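Local coordinates for protein tail assembly chaperone (PDB 2OB9) that probably acts as a chaperone during assembly of the tail of bacteriophage HK97, at residues A13-V25 and G30-A42. Sequence-based numbering, arbitrary orientation.
Sequences AKMAGFRHKTVVV and GVKVVLREPSGEA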
ATOM      1  N   ALA A  13     -24.159  -5.193  38.172  1.00 55.43           N
ATOM      2  CA  ALA A  13     -24.424  -6.595  38.401  1.00 56.18           C
ATOM      3  C   ALA A  13     -23.347  -7.463  37.736  1.00 57.69           C
ATOM      4  O   ALA A  13     -22.649  -7.022  36.797  1.00 57.25           O
ATOM      5  CB  ALA A  13     -25.827  -6.979  37.894  1.00 55.20           C
ATOM      6  N   LYS A  14     -23.202  -8.678  38.262  1.00 59.02           N
ATOM      7  CA  LYS A  14     -22.318  -9.676  37.707  1.00 61.50           C
ATOM      8  C   LYS A  14     -22.724  -9.873  36.256  1.00 61.76           C
ATOM      9  O   LYS A  14     -23.912 -10.142  35.957  1.00 63.05           O
ATOM     10  CB  LYS A  14     -22.440 -11.016  38.465  1.00 61.27           C
ATOM     11  CG  LYS A  14     -21.153 -11.855  38.455  1.00 62.95           C
ATOM     12  CD  LYS A  14     -21.368 -13.381  38.644  1.00 63.17           C
ATOM     13  CE  LYS A  14     -22.542 -13.732  39.576  1.00 64.55           C
ATOM     14  NZ  LYS A  14     -22.613 -15.224  39.859  1.00 66.16           N
HETATM   15  N   MSE A  15     -21.752  -9.732  35.370  1.00 60.91           N
HETATM   16  CA  MSE A  15     -22.019  -9.844  33.928  1.00 62.55           C
HETATM   17  C   MSE A  15     -22.910  -8.764  33.322  1.00 59.24           C
HETATM   18  O   MSE A  15     -23.460  -8.964  32.250  1.00 59.69           O
HETATM   19  CB  MSE A  15     -22.519 -11.254  33.535  1.00 62.35           C
HETATM   20  CG  MSE A  15     -21.412 -12.284  33.487  1.00 63.04           C
HETATM   21 SE   MSE A  15     -21.610 -13.542  32.005  0.80 71.60          SE
HETATM   22  CE  MSE A  15     -23.276 -14.424  32.261  1.00 69.04           C
ATOM     23  N   ALA A  16     -23.040  -7.622  34.009  1.00 56.69           N
ATOM     24  CA  ALA A  16     -23.617  -6.392  33.433  1.00 53.10           C
ATOM     25  C   ALA A  16     -22.883  -5.956  32.142  1.00 51.24           C
ATOM     26  O   ALA A  16     -23.452  -5.247  31.288  1.00 50.33           O
ATOM     27  CB  ALA A  16     -23.577  -5.268  34.470  1.00 52.18           C
ATOM     28  N   GLY A  17     -21.614  -6.346  32.031  1.00 48.94           N
ATOM     29  CA  GLY A  17     -20.777  -5.936  30.935  1.00 47.47           C
ATOM     30  C   GLY A  17     -20.994  -6.732  29.672  1.00 47.80           C
ATOM     31  O   GLY A  17     -20.520  -6.332  28.648  1.00 48.16           O
ATOM     32  N   PHE A  18     -21.759  -7.819  29.725  1.00 47.73           N
ATOM     33  CA  PHE A  18     -21.785  -8.803  28.641  1.00 48.33           C
ATOM     34  C   PHE A  18     -23.186  -9.253  28.322  1.00 48.58           C
ATOM     35  O   PHE A  18     -23.879  -9.678  29.195  1.00 48.55           O
ATOM     36  CB  PHE A  18     -20.972 -10.063  29.044  1.00 46.59           C
ATOM     37  CG  PHE A  18     -19.530  -9.792  29.224  1.00 46.12           C
ATOM     38  CD1 PHE A  18     -18.660  -9.938  28.169  1.00 44.84           C
ATOM     39  CD2 PHE A  18     -19.042  -9.294  30.439  1.00 46.94           C
ATOM     40  CE1 PHE A  18     -17.328  -9.636  28.311  1.00 43.67           C
ATOM     41  CE2 PHE A  18     -17.705  -8.970  30.578  1.00 45.05           C
ATOM     42  CZ  PHE A  18     -16.849  -9.153  29.506  1.00 43.40           C
ATOM     43  N   ARG A  19     -23.580  -9.187  27.057  1.00 49.63           N
ATOM     44  CA  ARG A  19     -24.654 -10.058  26.556  1.00 50.71           C
ATOM     45  C   ARG A  19     -24.305 -11.529  26.836  1.00 51.04           C
ATOM     46  O   ARG A  19     -23.164 -11.934  26.721  1.00 50.70           O
ATOM     47  CB  ARG A  19     -24.822  -9.871  25.051  1.00 50.27           C
ATOM     48  CG  ARG A  19     -25.391  -8.529  24.713  1.00 51.93           C
ATOM     49  CD  ARG A  19     -25.583  -8.408  23.237  1.00 53.31           C
ATOM     50  NE  ARG A  19     -26.059  -7.087  22.897  1.00 55.13           N
ATOM     51  CZ  ARG A  19     -26.067  -6.592  21.668  1.00 56.33           C
ATOM     52  NH1 ARG A  19     -25.645  -7.335  20.649  1.00 57.68           N
ATOM     53  NH2 ARG A  19     -26.509  -5.361  21.460  1.00 55.01           N
ATOM     54  N   HIS A  20     -25.294 -12.327  27.211  1.00 52.29           N
ATOM     55  CA  HIS A  20     -25.019 -13.689  27.645  1.00 53.21           C
ATOM     56  C   HIS A  20     -26.305 -14.491  27.650  1.00 53.71           C
ATOM     57  O   HIS A  20     -27.379 -13.912  27.637  1.00 53.05           O
ATOM     58  CB  HIS A  20     -24.340 -13.715  29.021  1.00 52.39           C
ATOM     59  CG  HIS A  20     -25.153 -13.101  30.128  1.00 54.17           C
ATOM     60  ND1 HIS A  20     -25.806 -13.856  31.093  1.00 51.19           N
ATOM     61  CD2 HIS A  20     -25.389 -11.805  30.443  1.00 51.93           C
ATOM     62  CE1 HIS A  20     -26.418 -13.049  31.938  1.00 50.56           C
ATOM     63  NE2 HIS A  20     -26.195 -11.802  31.562  1.00 53.55           N
ATOM     64  N   LYS A  21     -26.188 -15.819  27.645  1.00 54.31           N
ATOM     65  CA  LYS A  21     -27.364 -16.682  27.721  1.00 55.33           C
ATOM     66  C   LYS A  21     -27.040 -18.049  28.326  1.00 55.08           C
ATOM     67  O   LYS A  21     -25.890 -18.464  28.366  1.00 54.24           O
ATOM     68  CB  LYS A  21     -28.038 -16.844  26.335  1.00 55.40           C
ATOM     69  CG  LYS A  21     -27.084 -17.228  25.193  1.00 55.94           C
ATOM     70  CD  LYS A  21     -27.883 -17.587  23.944  1.00 57.28           C
ATOM     71  CE  LYS A  21     -27.012 -18.332  22.956  1.00 60.63           C
ATOM     72  NZ  LYS A  21     -26.530 -17.498  21.809  1.00 63.35           N
ATOM     73  N   THR A  22     -28.078 -18.730  28.802  1.00 55.70           N
ATOM     74  CA  THR A  22     -27.962 -20.091  29.238  1.00 55.98           C
ATOM     75  C   THR A  22     -28.279 -21.019  28.090  1.00 56.50           C
ATOM     76  O   THR A  22     -29.298 -20.881  27.415  1.00 57.65           O
ATOM     77  CB  THR A  22     -28.854 -20.369  30.445  1.00 56.47           C
ATOM     78  OG1 THR A  22     -28.448 -19.515  31.521  1.00 56.19           O
ATOM     79  CG2 THR A  22     -28.701 -21.824  30.907  1.00 55.48           C
ATOM     80  N   VAL A  23     -27.371 -21.961  27.881  1.00 56.43           N
ATOM     81  CA  VAL A  23     -27.428 -22.964  26.841  1.00 56.44           C
ATOM     82  C   VAL A  23     -27.300 -24.359  27.508  1.00 55.70           C
ATOM     83  O   VAL A  23     -26.433 -24.576  28.347  1.00 54.76           O
ATOM     84  CB  VAL A  23     -26.263 -22.715  25.807  1.00 56.58           C
ATOM     85  CG1 VAL A  23     -26.020 -23.910  24.905  1.00 58.70           C
ATOM     86  CG2 VAL A  23     -26.565 -21.514  24.988  1.00 58.19           C
ATOM     87  N   VAL A  24     -28.201 -25.273  27.142  1.00 55.47           N
ATOM     88  CA  VAL A  24     -28.052 -26.692  27.445  1.00 54.58           C
ATOM     89  C   VAL A  24     -27.125 -27.315  26.404  1.00 54.94           C
ATOM     90  O   VAL A  24     -27.256 -27.040  25.196  1.00 55.75           O
ATOM     91  CB  VAL A  24     -29.410 -27.428  27.439  1.00 54.21           C
ATOM     92  CG1 VAL A  24     -29.209 -28.954  27.511  1.00 53.54           C
ATOM     93  CG2 VAL A  24     -30.270 -26.945  28.577  1.00 52.31           C
ATOM     94  N   VAL A  25     -26.175 -28.138  26.854  1.00 54.24           N
ATOM     95  CA  VAL A  25     -25.324 -28.845  25.911  1.00 53.81           C
ATOM     96  C   VAL A  25     -25.508 -30.371  25.942  1.00 54.46           C
ATOM     97  O   VAL A  25     -24.897 -31.066  26.746  1.00 53.89           O
ATOM     98  CB  VAL A  25     -23.862 -28.240  25.808  1.00 54.18           C
ATOM     99  CG1 VAL A  25     -23.455 -27.401  27.030  1.00 53.32           C
ATOM    100  CG2 VAL A  25     -22.778 -29.223  25.261  1.00 52.66           C
ATOM    101  N   GLY A  30     -26.237 -32.910  28.980  1.00 47.70           N
ATOM    102  CA  GLY A  30     -27.376 -32.043  29.263  1.00 46.64           C
ATOM    103  C   GLY A  30     -27.002 -30.871  30.148  1.00 46.75           C
ATOM    104  O   GLY A  30     -27.849 -30.080  30.497  1.00 46.94           O
ATOM    105  N   VAL A  31     -25.718 -30.730  30.479  1.00 47.51           N
ATOM    106  CA  VAL A  31     -25.235 -29.652  31.375  1.00 47.32           C
ATOM    107  C   VAL A  31     -25.554 -28.291  30.786  1.00 47.94           C
ATOM    108  O   VAL A  31     -25.495 -28.102  29.554  1.00 48.12           O
ATOM    109  CB  VAL A  31     -23.679 -29.795  31.682  1.00 47.37           C
ATOM    110  CG1 VAL A  31     -22.799 -29.306  30.511  1.00 45.14           C
ATOM    111  CG2 VAL A  31     -23.278 -29.105  32.973  1.00 45.60           C
ATOM    112  N   LYS A  32     -25.914 -27.354  31.647  1.00 47.81           N
ATOM    113  CA  LYS A  32     -26.101 -25.988  31.228  1.00 49.49           C
ATOM    114  C   LYS A  32     -24.795 -25.239  31.448  1.00 49.25           C
ATOM    115  O   LYS A  32     -24.094 -25.473  32.440  1.00 48.70           O
ATOM    116  CB  LYS A  32     -27.203 -25.275  32.017  1.00 49.36           C
ATOM    117  CG  LYS A  32     -28.596 -25.817  31.886  1.00 52.59           C
ATOM    118  CD  LYS A  32     -29.495 -25.173  32.980  1.00 53.01           C
ATOM    119  CE  LYS A  32     -29.547 -26.075  34.254  1.00 59.25           C
ATOM    120  NZ  LYS A  32     -30.099 -25.421  35.524  1.00 56.77           N
ATOM    121  N   VAL A  33     -24.475 -24.364  30.488  1.00 49.69           N
ATOM    122  CA  VAL A  33     -23.351 -23.445  30.555  1.00 49.37           C
ATOM    123  C   VAL A  33     -23.938 -22.073  30.267  1.00 49.62           C
ATOM    124  O   VAL A  33     -25.095 -21.958  29.860  1.00 50.13           O
ATOM    125  CB  VAL A  33     -22.221 -23.776  29.498  1.00 49.65           C
ATOM    126  CG1 VAL A  33     -21.721 -25.197  29.685  1.00 49.49           C
ATOM    127  CG2 VAL A  33     -22.678 -23.500  28.006  1.00 47.53           C
ATOM    128  N   VAL A  34     -23.147 -21.039  30.517  1.00 49.26           N
ATOM    129  CA  VAL A  34     -23.496 -19.689  30.160  1.00 47.85           C
ATOM    130  C   VAL A  34     -22.500 -19.245  29.097  1.00 47.39           C
ATOM    131  O   VAL A  34     -21.298 -19.401  29.241  1.00 47.71           O
ATOM    132  CB  VAL A  34     -23.476 -18.750  31.409  1.00 48.68           C
ATOM    133  CG1 VAL A  34     -23.490 -17.284  30.988  1.00 47.10           C
ATOM    134  CG2 VAL A  34     -24.659 -19.047  32.356  1.00 46.53           C
ATOM    135  N   LEU A  35     -23.026 -18.740  28.003  1.00 47.45           N
ATOM    136  CA  LEU A  35     -22.233 -18.178  26.932  1.00 48.43           C
ATOM    137  C   LEU A  35     -22.356 -16.655  26.987  1.00 48.75           C
ATOM    138  O   LEU A  35     -23.463 -16.112  27.028  1.00 48.94           O
ATOM    139  CB  LEU A  35     -22.762 -18.678  25.552  1.00 48.04           C
ATOM    140  CG  LEU A  35     -22.650 -20.179  25.222  1.00 47.68           C
ATOM    141  CD1 LEU A  35     -23.077 -20.465  23.784  1.00 46.23           C
ATOM    142  CD2 LEU A  35     -21.230 -20.754  25.499  1.00 44.11           C
ATOM    143  N   ARG A  36     -21.210 -15.987  26.978  1.00 49.06           N
ATOM    144  CA  ARG A  36     -21.142 -14.532  26.980  1.00 49.52           C
ATOM    145  C   ARG A  36     -20.449 -14.087  25.686  1.00 48.41           C
ATOM    146  O   ARG A  36     -19.670 -14.830  25.153  1.00 48.21           O
ATOM    147  CB  ARG A  36     -20.400 -14.034  28.248  1.00 49.38           C
ATOM    148  CG  ARG A  36     -18.886 -14.156  28.211  1.00 50.56           C
ATOM    149  CD  ARG A  36     -18.394 -13.342  29.360  1.00 52.21           C
ATOM    150  NE  ARG A  36     -17.014 -13.433  29.839  1.00 50.32           N
ATOM    151  CZ  ARG A  36     -15.920 -13.140  29.143  1.00 56.44           C
ATOM    152  NH1 ARG A  36     -15.999 -12.898  27.826  1.00 58.56           N
ATOM    153  NH2 ARG A  36     -14.716 -13.156  29.758  1.00 54.69           N
ATOM    154  N   GLU A  37     -20.782 -12.911  25.161  1.00 48.26           N
ATOM    155  CA  GLU A  37     -20.007 -12.304  24.094  1.00 48.06           C
ATOM    156  C   GLU A  37     -18.539 -12.130  24.565  1.00 47.87           C
ATOM    157  O   GLU A  37     -18.296 -12.055  25.753  1.00 47.94           O
ATOM    158  CB  GLU A  37     -20.608 -10.961  23.693  1.00 47.75           C
ATOM    159  CG  GLU A  37     -20.457  -9.885  24.747  1.00 48.90           C
ATOM    160  CD  GLU A  37     -21.099  -8.594  24.310  1.00 51.20           C
ATOM    161  OE1 GLU A  37     -20.714  -8.102  23.229  1.00 51.87           O
ATOM    162  OE2 GLU A  37     -21.965  -8.069  25.048  1.00 53.06           O
ATOM    163  N   PRO A  38     -17.565 -12.120  23.638  1.00 48.47           N
ATOM    164  CA  PRO A  38     -16.188 -11.922  24.084  1.00 49.49           C
ATOM    165  C   PRO A  38     -15.906 -10.533  24.604  1.00 50.59           C
ATOM    166  O   PRO A  38     -16.533  -9.546  24.172  1.00 50.04           O
ATOM    167  CB  PRO A  38     -15.358 -12.174  22.817  1.00 49.87           C
ATOM    168  CG  PRO A  38     -16.285 -12.937  21.918  1.00 50.10           C
ATOM    169  CD  PRO A  38     -17.635 -12.413  22.193  1.00 48.14           C
ATOM    170  N   SER A  39     -14.951 -10.477  25.523  1.00 51.28           N
ATOM    171  CA  SER A  39     -14.516  -9.246  26.082  1.00 53.04           C
ATOM    172  C   SER A  39     -13.693  -8.538  25.024  1.00 53.81           C
ATOM    173  O   SER A  39     -13.321  -9.140  24.012  1.00 53.37           O
ATOM    174  CB  SER A  39     -13.733  -9.502  27.392  1.00 53.49           C
ATOM    175  OG  SER A  39     -12.350  -9.653  27.165  1.00 55.07           O
ATOM    176  N   GLY A  40     -13.446  -7.241  25.208  1.00 54.60           N
ATOM    177  CA  GLY A  40     -12.543  -6.537  24.280  1.00 55.87           C
ATOM    178  C   GLY A  40     -11.085  -6.961  24.412  1.00 56.81           C
ATOM    179  O   GLY A  40     -10.298  -6.760  23.505  1.00 56.42           O
ATOM    180  N   GLU A  41     -10.743  -7.536  25.568  1.00 58.99           N
ATOM    181  CA  GLU A  41      -9.427  -8.145  25.859  1.00 60.49           C
ATOM    182  C   GLU A  41      -9.253  -9.503  25.158  1.00 60.55           C
ATOM    183  O   GLU A  41      -8.139 -10.039  25.092  1.00 61.11           O
ATOM    184  CB  GLU A  41      -9.272  -8.347  27.376  1.00 61.02           C
ATOM    185  CG  GLU A  41      -8.709  -7.130  28.122  1.00 64.86           C
ATOM    186  CD  GLU A  41      -9.481  -6.757  29.385  1.00 68.50           C
ATOM    187  OE1 GLU A  41     -10.582  -7.324  29.641  1.00 70.61           O
ATOM    188  OE2 GLU A  41      -8.982  -5.864  30.116  1.00 70.37           O
ATOM    189  N   ALA A  42     -10.349 -10.059  24.652  1.00 59.73           N
ATOM    190  CA  ALA A  42     -10.296 -11.306  23.894  1.00 58.99           C
ATOM    191  C   ALA A  42     -10.404 -11.042  22.399  1.00 58.68           C
ATOM    192  O   ALA A  42      -9.657 -11.608  21.615  1.00 58.55           O
ATOM    193  CB  ALA A  42     -11.370 -12.247  24.351  1.00 58.45           C
TER
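Phe18 and Arg36 run alongside each other at the open end of an antiparallel beta hairpin, formed by strands 20-25 and 31-36. The guanidinium of Arg36 stacks on the ring with the planes 30° apart, Arg36 CZ sitting off-centre 4.3 Å from the ring centroid in a cation-pi contact. Lower down the same chain, Arg36 CD rests over that ring face, 3.6 Å from Phe18 CD1. From CG to NE the arginine runs extended, which carries its head out along the ring. Two acceptors fix the rotation of that head: Arg36 NH1 donates to the carbonyl of Glu37, at 3.2 Å from Glu37 O, and forms a salt bridge with Asp78 at the end of helix 61-79. At the ring's edge, near its plane, come Glu37 O and Ser39 CA, the latter 3.6 Å from Phe18 CE1.

Beyond the strand pairing, Glu37 continues the link between the two segments, its backbone N donating to Arg19 O. Its chi1 of 69° sets CG over the backbone, flanked by N and C, and the extended chain returns the carboxylate to segment 13-25, where OE2 accepts from Arg19 N on its anti side. The other oxygen, OE1, bridges to Arg107 of a second subunit, while Arg19 sends its own head to Glu27 of that subunit, so the hairpin base is part of a subunit interface.

Along the strands, paired backbone bonds link Lys21 with Leu35 and Val23 with Val33. Val23, Val25, Val33 and Leu35 share one face, with helix 103-113 packing on Val23, Val25 and Leu35; Thr22, Val24 and Lys32 occupy the other. Val23 and Leu35 meet at an angle through single methyls, Val23 CG2 lying 3.8 Å from Leu35 CD1, and nearer the turn Val25 CG1 touches Val33 CG1 at 3.9 Å.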